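Long-range contact in dihydroorotate dehydrogenase (Schistosoma mansoni, PDB 6UY4), which probably oxidises (S)-dihydroorotate to orotate with a quinone as electron acceptor, an FMN-dependent step of de novo pyrimidine synthesis: residues A[167-172]-A[196-201]. Sequence-based numbering, arbitrary orientation.
With FMN (flavin mononucleotide), chain G.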
loop_
_atom_site.group_PDB
_atom_site.type_symbol
_atom_site.label_atom_id
_atom_site.label_comp_id
_atom_site.label_asym_id
_atom_site.label_seq_id
_atom_site.Cartn_x
_atom_site.Cartn_y
_atom_site.Cartn_z
ATOM N N GLY A 167 5.747 -7.438 -4.360
ATOM C CA GLY A 167 5.208 -7.978 -3.130
ATOM C C GLY A 167 3.728 -8.258 -3.257
ATOM O O GLY A 167 3.066 -7.707 -4.143
ATOM N N VAL A 168 3.189 -9.111 -2.391
ATOM C CA VAL A 168 1.776 -9.464 -2.409
ATOM C C VAL A 168 1.178 -9.139 -1.049
ATOM O O VAL A 168 1.706 -9.563 -0.015
ATOM C CB VAL A 168 1.560 -10.947 -2.761
ATOM C CG1 VAL A 168 0.079 -11.285 -2.732
ATOM C CG2 VAL A 168 2.148 -11.255 -4.128
ATOM N N ASN A 169 0.082 -8.384 -1.054
ATOM C CA ASN A 169 -0.630 -8.011 0.159
ATOM C C ASN A 169 -1.818 -8.949 0.336
ATOM O O ASN A 169 -2.740 -8.951 -0.486
ATOM C CB ASN A 169 -1.095 -6.557 0.092
ATOM C CG ASN A 169 -1.687 -6.073 1.397
ATOM O OD1 ASN A 169 -2.814 -6.423 1.749
ATOM N ND2 ASN A 169 -0.933 -5.257 2.122
ATOM N N LEU A 170 -1.797 -9.735 1.409
ATOM C CA LEU A 170 -2.797 -10.771 1.628
ATOM C C LEU A 170 -3.937 -10.253 2.495
ATOM O O LEU A 170 -3.725 -9.460 3.416
ATOM C CB LEU A 170 -2.154 -11.993 2.282
ATOM C CG LEU A 170 -0.890 -12.491 1.580
ATOM C CD1 LEU A 170 -0.176 -13.524 2.430
ATOM C CD2 LEU A 170 -1.232 -13.060 0.215
ATOM N N GLY A 171 -5.152 -10.715 2.193
ATOM C CA GLY A 171 -6.327 -10.338 2.949
ATOM C C GLY A 171 -7.264 -11.518 3.119
ATOM O O GLY A 171 -6.992 -12.622 2.649
ATOM N N CYS A 172 -8.376 -11.259 3.803
ATOM C CA CYS A 172 -9.389 -12.269 4.061
ATOM C C CYS A 172 -10.711 -11.861 3.426
ATOM O O CYS A 172 -10.967 -10.680 3.171
ATOM C CB CYS A 172 -9.583 -12.494 5.568
ATOM S SG CYS A 172 -10.248 -11.069 6.453
ATOM N N TYR A 196 8.096 -10.522 -1.311
ATOM C CA TYR A 196 7.719 -10.343 0.082
ATOM C C TYR A 196 6.203 -10.395 0.191
ATOM O O TYR A 196 5.482 -10.177 -0.784
ATOM C CB TYR A 196 8.265 -9.028 0.660
ATOM C CG TYR A 196 7.685 -7.768 0.049
ATOM C CD1 TYR A 196 6.565 -7.156 0.600
ATOM C CD2 TYR A 196 8.270 -7.179 -1.063
ATOM C CE1 TYR A 196 6.038 -6.003 0.050
ATOM C CE2 TYR A 196 7.750 -6.022 -1.618
ATOM C CZ TYR A 196 6.633 -5.440 -1.056
ATOM O OH TYR A 196 6.107 -4.292 -1.601
ATOM N N LEU A 197 5.730 -10.696 1.398
ATOM C CA LEU A 197 4.310 -10.787 1.694
ATOM C C LEU A 197 3.952 -9.778 2.777
ATOM O O LEU A 197 4.761 -9.481 3.662
ATOM C CB LEU A 197 3.928 -12.201 2.145
ATOM C CG LEU A 197 4.283 -13.340 1.185
ATOM C CD1 LEU A 197 4.110 -14.689 1.865
ATOM C CD2 LEU A 197 3.442 -13.267 -0.081
ATOM N N VAL A 198 2.733 -9.248 2.696
ATOM C CA VAL A 198 2.247 -8.236 3.627
ATOM C C VAL A 198 0.902 -8.684 4.180
ATOM O O VAL A 198 0.087 -9.274 3.461
ATOM C CB VAL A 198 2.120 -6.851 2.954
ATOM C CG1 VAL A 198 1.766 -5.787 3.984
ATOM C CG2 VAL A 198 3.402 -6.486 2.234
ATOM N N ILE A 199 0.674 -8.406 5.461
ATOM C CA ILE A 199 -0.599 -8.670 6.120
ATOM C C ILE A 199 -1.058 -7.383 6.790
ATOM O O ILE A 199 -0.299 -6.769 7.549
ATOM C CB ILE A 199 -0.487 -9.810 7.149
ATOM C CG1 ILE A 199 -0.063 -11.105 6.456
ATOM C CG2 ILE A 199 -1.806 -9.998 7.884
ATOM C CD1 ILE A 199 0.074 -12.276 7.388
ATOM N N ASN A 200 -2.293 -6.977 6.509
ATOM C CA ASN A 200 -2.837 -5.742 7.059
ATOM C C ASN A 200 -3.396 -5.989 8.455
ATOM O O ASN A 200 -4.259 -6.856 8.640
ATOM C CB ASN A 200 -3.923 -5.184 6.145
ATOM C CG ASN A 200 -3.362 -4.535 4.898
ATOM O OD1 ASN A 200 -2.190 -4.714 4.564
ATOM N ND2 ASN A 200 -4.197 -3.775 4.202
ATOM N N VAL A 201 -2.906 -5.230 9.435
ATOM C CA VAL A 201 -3.523 -5.225 10.755
ATOM C C VAL A 201 -4.875 -4.530 10.664
ATOM O O VAL A 201 -5.012 -3.480 10.022
ATOM C CB VAL A 201 -2.609 -4.531 11.780
ATOM C CG1 VAL A 201 -3.315 -4.395 13.123
ATOM C CG2 VAL A 201 -1.315 -5.297 11.940
HETATM N N1 FMN G . -3.849 -0.635 1.171
HETATM C C2 FMN G . -3.780 -2.005 1.324
HETATM O O2 FMN G . -2.997 -2.495 2.135
HETATM N N3 FMN G . -4.588 -2.830 0.568
HETATM C C4 FMN G . -5.470 -2.289 -0.345
HETATM O O4 FMN G . -6.190 -3.024 -1.018
HETATM C C4A FMN G . -5.543 -0.910 -0.502
HETATM N N5 FMN G . -6.423 -0.363 -1.412
HETATM C C5A FMN G . -6.492 1.006 -1.570
HETATM C C6 FMN G . -7.381 1.550 -2.491
HETATM C C7 FMN G . -7.459 2.927 -2.654
HETATM C C7M FMN G . -8.421 3.509 -3.649
HETATM C C8 FMN G . -6.646 3.763 -1.895
HETATM C C8M FMN G . -6.727 5.251 -2.070
HETATM C C9 FMN G . -5.758 3.217 -0.973
HETATM C C9A FMN G . -5.677 1.838 -0.808
HETATM N N10 FMN G . -4.793 1.287 0.105
HETATM C C10 FMN G . -4.728 -0.083 0.260
HETATM C "C1'" FMN G . -3.907 2.159 0.942
HETATM C "C2'" FMN G . -2.605 2.460 0.210
HETATM O "O2'" FMN G . -1.984 1.255 -0.178
HETATM C "C3'" FMN G . -1.648 3.240 1.101
HETATM O "O3'" FMN G . -1.498 2.569 2.332
HETATM C "C4'" FMN G . -2.128 4.665 1.359
HETATM O "O4'" FMN G . -2.997 5.095 0.334
HETATM C "C5'" FMN G . -0.917 5.581 1.409
HETATM O "O5'" FMN G . -1.309 6.930 1.384
HETATM P P FMN G . -0.895 7.829 0.117
HETATM O O1P FMN G . -1.367 9.239 0.368
HETATM O O2P FMN G . 0.601 7.792 -0.088
HETATM O O3P FMN G . -1.592 7.285 -1.104
#
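Two asparagine amides on neighbouring parallel strands form a relay to the flavin: that of Asn169 is bonded to that of Asn200, which in turn bonds to the cofactor. Asn169 ND2 gives a nearly straight bond to Asn200 OD1 (2.8 Å); the acceptor lies in the plane of the Asn169 amide, while the two amides stand 75° apart. Asn200 gives an N-H of its own ND2 to FMN O2 at 2.7 Å, so its amide has one end on each partner. With CG anti to the backbone N (chi1 -173°), Asn169 ND2 is carried across to lie against Val198 CG1, and bonds to Thr114 through OD1 and to Glu111 through ND2 further fix the amide's rotation. At the other end of the pair, Gly167 CA sits over the centre of the Tyr196 ring, 3.5 Å from the centroid, a CH-pi contact at a residue that has no side chain to intervene. The backbones join through Val168 N to Tyr196 O (3.0 Å), Val198 N to Val168 O and Leu170 N to Val198 O. Behind them, on the face turned from the flavin, Val168 CB meets Leu197 CD2. This is a right-handed beta-alpha-beta unit of the TIM barrel: helix 179-190 covers Leu170 and Ile199, while strands 109-115 and 238-242 flank the pair.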